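Local coordinates for protein RNA polymerase II subunit A C-terminal domain phosphatase SSU72 (Homo sapiens, PDB 4H3K) that removes phosphate from phosphoserine and phosphothreonine in the C-terminal domain of RNA polymerase II, with roles in RNA processing, termination and polyadenylation, at residues V31-N44 against M104-F118. The protein carries 1 engineered substitution. Numbering follows the deposited sequence.
Engineered in segment 31-44: Ser32 (natural residue Cys). With PO4 (phosphate ion), chain F.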
# COMPACT_ATOMS: atom_id res chain seq x y z
N VAL B 31 -11.47 8.26 9.20
CA VAL B 31 -12.62 7.37 8.97
C VAL B 31 -13.37 7.09 10.28
O VAL B 31 -12.77 6.71 11.30
CB VAL B 31 -12.15 6.02 8.35
CG1 VAL B 31 -13.34 5.23 7.82
CG2 VAL B 31 -11.13 6.26 7.23
N SER B 32 -14.68 7.31 10.27
CA SER B 32 -15.48 6.91 11.42
C SER B 32 -16.54 5.93 10.93
O SER B 32 -16.35 5.25 9.90
CB SER B 32 -16.12 8.14 12.11
OG SER B 32 -16.93 8.80 11.16
N SER B 33 -17.65 5.83 11.65
CA SER B 33 -18.69 4.88 11.21
C SER B 33 -19.69 5.49 10.24
O SER B 33 -19.95 4.94 9.15
CB SER B 33 -19.38 4.25 12.41
OG SER B 33 -20.20 3.22 11.92
N SER B 34 -20.22 6.65 10.62
CA SER B 34 -21.27 7.32 9.84
C SER B 34 -20.77 8.51 9.02
O SER B 34 -21.55 9.09 8.28
CB SER B 34 -22.37 7.79 10.79
OG SER B 34 -22.96 6.66 11.43
N ASN B 35 -19.48 8.86 9.15
CA ASN B 35 -18.90 10.10 8.56
C ASN B 35 -19.77 11.32 8.90
O ASN B 35 -20.14 12.13 8.02
CB ASN B 35 -18.71 9.95 7.05
CG ASN B 35 -17.79 11.00 6.46
OD1 ASN B 35 -16.93 11.63 7.15
ND2 ASN B 35 -17.93 11.18 5.17
N GLN B 36 -20.09 11.45 10.19
CA GLN B 36 -20.93 12.56 10.66
C GLN B 36 -20.23 13.40 11.73
O GLN B 36 -20.35 14.62 11.72
CB GLN B 36 -22.21 12.02 11.27
CG GLN B 36 -23.20 11.47 10.25
CD GLN B 36 -23.80 12.59 9.40
OE1 GLN B 36 -23.64 13.77 9.71
NE2 GLN B 36 -24.46 12.23 8.31
N ASN B 37 -19.54 12.71 12.64
CA ASN B 37 -19.08 13.32 13.88
C ASN B 37 -17.55 13.25 14.06
O ASN B 37 -16.88 14.22 13.82
CB ASN B 37 -19.86 12.71 15.08
CG ASN B 37 -19.41 13.27 16.43
OD1 ASN B 37 -19.43 12.56 17.45
ND2 ASN B 37 -19.03 14.52 16.45
N ARG B 38 -17.02 12.10 14.48
CA ARG B 38 -15.58 12.00 14.76
C ARG B 38 -14.69 12.34 13.54
O ARG B 38 -13.73 13.11 13.64
CB ARG B 38 -15.26 10.64 15.37
CG ARG B 38 -15.97 10.48 16.72
CD ARG B 38 -16.05 9.01 17.11
NE ARG B 38 -16.96 8.26 16.23
CZ ARG B 38 -17.08 6.94 16.23
NH1 ARG B 38 -16.34 6.21 17.07
NH2 ARG B 38 -17.92 6.32 15.40
N SER B 39 -15.03 11.79 12.38
CA SER B 39 -14.23 12.01 11.19
C SER B 39 -14.39 13.42 10.64
O SER B 39 -13.44 13.96 10.08
CB SER B 39 -14.53 10.94 10.09
OG SER B 39 -15.94 10.90 9.80
N MET B 40 -15.55 14.03 10.82
CA MET B 40 -15.82 15.36 10.29
C MET B 40 -15.20 16.47 11.16
O MET B 40 -14.68 17.46 10.64
CB MET B 40 -17.31 15.56 10.06
CG MET B 40 -17.83 14.65 8.95
SD MET B 40 -17.13 15.12 7.35
CE MET B 40 -18.22 16.50 6.89
N GLU B 41 -15.29 16.30 12.47
CA GLU B 41 -14.52 17.14 13.41
C GLU B 41 -13.02 17.13 13.06
O GLU B 41 -12.35 18.17 13.07
CB GLU B 41 -14.73 16.64 14.84
CG GLU B 41 -14.39 17.67 15.93
CD GLU B 41 -15.23 18.94 15.81
OE1 GLU B 41 -14.64 20.01 15.77
OE2 GLU B 41 -16.47 18.85 15.69
N ALA B 42 -12.50 15.95 12.73
CA ALA B 42 -11.08 15.81 12.40
C ALA B 42 -10.81 16.40 11.01
O ALA B 42 -9.82 17.06 10.84
CB ALA B 42 -10.64 14.33 12.46
N HIS B 43 -11.70 16.15 10.05
CA HIS B 43 -11.58 16.70 8.69
C HIS B 43 -11.48 18.21 8.83
O HIS B 43 -10.56 18.83 8.28
CB HIS B 43 -12.83 16.32 7.88
CG HIS B 43 -12.74 16.63 6.41
ND1 HIS B 43 -13.36 15.84 5.45
CD2 HIS B 43 -12.16 17.65 5.73
CE1 HIS B 43 -13.14 16.35 4.26
NE2 HIS B 43 -12.41 17.45 4.40
N ASN B 44 -12.39 18.80 9.60
CA ASN B 44 -12.43 20.25 9.79
C ASN B 44 -11.11 20.80 10.38
O ASN B 44 -10.51 21.72 9.81
CB ASN B 44 -13.67 20.66 10.61
CG ASN B 44 -13.90 22.20 10.63
OD1 ASN B 44 -13.78 22.83 11.68
ND2 ASN B 44 -14.20 22.78 9.47
N MET B 104 -24.02 20.45 13.89
CA MET B 104 -23.08 19.47 13.30
C MET B 104 -23.35 19.28 11.81
O MET B 104 -22.43 19.33 11.00
CB MET B 104 -23.19 18.13 14.01
CG MET B 104 -22.13 17.10 13.59
SD MET B 104 -22.53 15.53 14.36
CE MET B 104 -23.90 14.93 13.35
N LEU B 105 -24.63 19.07 11.46
CA LEU B 105 -25.02 18.90 10.06
C LEU B 105 -24.68 20.10 9.19
O LEU B 105 -24.20 19.95 8.07
CB LEU B 105 -26.50 18.51 9.94
CG LEU B 105 -26.85 17.07 10.33
CD1 LEU B 105 -28.37 16.84 10.45
CD2 LEU B 105 -26.22 16.02 9.38
N ASP B 106 -24.94 21.30 9.72
CA ASP B 106 -24.58 22.56 9.07
C ASP B 106 -23.07 22.68 8.88
O ASP B 106 -22.61 23.05 7.80
CB ASP B 106 -25.09 23.73 9.90
CG ASP B 106 -24.82 25.06 9.25
OD1 ASP B 106 -25.39 25.31 8.17
OD2 ASP B 106 -24.03 25.85 9.81
N ARG B 107 -22.31 22.37 9.92
CA ARG B 107 -20.83 22.32 9.80
C ARG B 107 -20.42 21.36 8.66
O ARG B 107 -19.55 21.69 7.81
CB ARG B 107 -20.21 21.88 11.14
CG ARG B 107 -18.69 21.95 11.28
CD ARG B 107 -17.95 20.76 10.60
NE ARG B 107 -18.44 19.44 10.99
CZ ARG B 107 -18.29 18.90 12.20
NH1 ARG B 107 -17.64 19.55 13.16
NH2 ARG B 107 -18.78 17.69 12.43
N ASN B 108 -21.07 20.19 8.62
CA ASN B 108 -20.73 19.14 7.67
C ASN B 108 -20.98 19.61 6.25
O ASN B 108 -20.14 19.42 5.36
CB ASN B 108 -21.51 17.84 7.97
CG ASN B 108 -21.01 17.12 9.24
OD1 ASN B 108 -20.01 17.51 9.82
ND2 ASN B 108 -21.75 16.09 9.69
N LYS B 109 -22.13 20.24 6.04
CA LYS B 109 -22.52 20.75 4.74
C LYS B 109 -21.48 21.72 4.17
O LYS B 109 -21.21 21.72 2.97
CB LYS B 109 -23.89 21.45 4.80
CG LYS B 109 -24.60 21.42 3.45
CD LYS B 109 -25.50 22.62 3.23
CE LYS B 109 -25.75 22.81 1.73
NZ LYS B 109 -26.08 24.23 1.41
N ARG B 110 -20.90 22.53 5.04
CA ARG B 110 -19.88 23.50 4.66
C ARG B 110 -18.58 22.84 4.27
O ARG B 110 -17.70 23.51 3.73
CB ARG B 110 -19.64 24.48 5.81
CG ARG B 110 -20.78 25.47 5.92
CD ARG B 110 -20.79 26.23 7.24
NE ARG B 110 -22.14 26.72 7.55
CZ ARG B 110 -22.78 27.70 6.90
NH1 ARG B 110 -22.20 28.32 5.88
NH2 ARG B 110 -24.00 28.06 7.27
N ILE B 111 -18.43 21.54 4.54
CA ILE B 111 -17.23 20.83 4.12
C ILE B 111 -17.43 20.10 2.78
O ILE B 111 -16.58 20.16 1.88
CB ILE B 111 -16.74 19.84 5.20
CG1 ILE B 111 -16.20 20.61 6.41
CG2 ILE B 111 -15.68 18.88 4.59
CD1 ILE B 111 -15.99 19.74 7.68
N LYS B 112 -18.56 19.41 2.66
CA LYS B 112 -18.84 18.59 1.50
C LYS B 112 -20.32 18.23 1.51
O LYS B 112 -20.96 18.32 2.55
CB LYS B 112 -17.95 17.33 1.50
CG LYS B 112 -18.26 16.36 2.62
CD LYS B 112 -17.20 15.25 2.67
CE LYS B 112 -17.62 14.12 3.58
NZ LYS B 112 -16.59 13.00 3.60
N PRO B 113 -20.87 17.83 0.36
CA PRO B 113 -22.34 17.73 0.34
C PRO B 113 -22.95 16.49 1.02
O PRO B 113 -24.08 16.56 1.51
CB PRO B 113 -22.68 17.77 -1.15
CG PRO B 113 -21.47 17.27 -1.83
CD PRO B 113 -20.29 17.66 -0.98
N ARG B 114 -22.22 15.37 1.07
CA ARG B 114 -22.74 14.16 1.70
C ARG B 114 -21.67 13.28 2.34
O ARG B 114 -20.49 13.37 1.98
CB ARG B 114 -23.58 13.32 0.71
CG ARG B 114 -22.82 12.82 -0.48
CD ARG B 114 -23.60 11.79 -1.29
NE ARG B 114 -22.66 11.04 -2.12
CZ ARG B 114 -21.99 9.94 -1.75
NH1 ARG B 114 -22.18 9.38 -0.54
NH2 ARG B 114 -21.15 9.37 -2.59
N PRO B 115 -22.08 12.46 3.33
CA PRO B 115 -21.12 11.51 3.91
C PRO B 115 -20.65 10.54 2.82
O PRO B 115 -21.39 10.28 1.88
CB PRO B 115 -21.94 10.80 4.98
CG PRO B 115 -23.36 10.91 4.52
CD PRO B 115 -23.42 12.31 3.92
N GLU B 116 -19.41 10.06 2.93
CA GLU B 116 -18.84 9.16 1.94
C GLU B 116 -18.45 7.81 2.55
O GLU B 116 -17.87 7.78 3.64
CB GLU B 116 -17.61 9.81 1.28
CG GLU B 116 -17.95 11.13 0.53
CD GLU B 116 -16.72 11.92 0.16
OE1 GLU B 116 -16.37 11.91 -1.02
OE2 GLU B 116 -16.09 12.54 1.02
N ARG B 117 -18.80 6.73 1.86
CA ARG B 117 -18.41 5.39 2.25
C ARG B 117 -16.97 5.11 1.83
O ARG B 117 -16.63 5.22 0.64
CB ARG B 117 -19.29 4.33 1.58
CG ARG B 117 -20.75 4.37 1.97
CD ARG B 117 -21.56 3.13 1.48
NE ARG B 117 -20.90 1.81 1.54
CZ ARG B 117 -20.62 1.12 2.65
NH1 ARG B 117 -20.90 1.62 3.84
NH2 ARG B 117 -20.07 -0.08 2.56
N PHE B 118 -16.16 4.71 2.81
CA PHE B 118 -14.77 4.31 2.53
C PHE B 118 -14.66 3.22 1.45
O PHE B 118 -13.81 3.26 0.56
CB PHE B 118 -14.12 3.78 3.82
CG PHE B 118 -12.67 3.47 3.66
CD1 PHE B 118 -11.71 4.46 3.86
CD2 PHE B 118 -12.26 2.18 3.34
CE1 PHE B 118 -10.34 4.16 3.72
CE2 PHE B 118 -10.92 1.87 3.20
CZ PHE B 118 -9.95 2.87 3.38
P PO4 F . -19.35 9.15 13.42
O1 PO4 F . -19.07 9.84 12.12
O2 PO4 F . -20.76 9.49 13.93
O3 PO4 F . -18.38 9.57 14.50
O4 PO4 F . -19.25 7.65 13.32
O HOH W 1 -18.74 16.74 15.49
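Asn108 reaches from helix 101-109 to the phosphate-binding loop, its ND2 giving a hydrogen bond to Gln36 O (2.9 Å, 158°), coming in within the plane of the carbonyl to one of its lone pairs. The same ND2 makes a weak bond to Gln36 OE1. An amide suits this place because its other end can accept: Arg107 grips Asn108 OD1 side-on through both NE and NH2. With OD1 taken by Arg107 and ND2 by Gln36 O, the amide is held against turning over, and Met40 CB packs on the same OD1 at 3.3 Å.

A flat guanidinium lets Arg107 use its edge for Asn108 and Glu41 while one face lies over the backbone of Met40 and Glu41; NH1 forms a salt bridge to Glu41 OE2 (2.9 Å), approaching from above the carboxylate plane. A water joins Glu41 OE2 to Arg107 NH2. Farther along, branched Ile111 can offer a methyl, CG2, to one face of the His43 ring in a CH-pi contact, 3.6 Å from the centroid; His43 ND1 is bonded to Ser55. Lys112, long and extended beyond CG, carries its charge past Met40 SD to Glu116 OE2 (2.7 Å from NZ) and also binds Ser55.

Residues 32-38 form the P-loop between strand and helix, as in cysteine-based phosphatases, with engineered Ser32 at the position of the natural cysteine. Backbone N-H groups and Arg38, whose NE meets phosphate O3 at 2.6 Å, surround the ion. With Gln36 N bonded to phosphate O1 and Gln36 O held by Asn108, the contact probably helps keep the loop's amides turned inward to receive an anion.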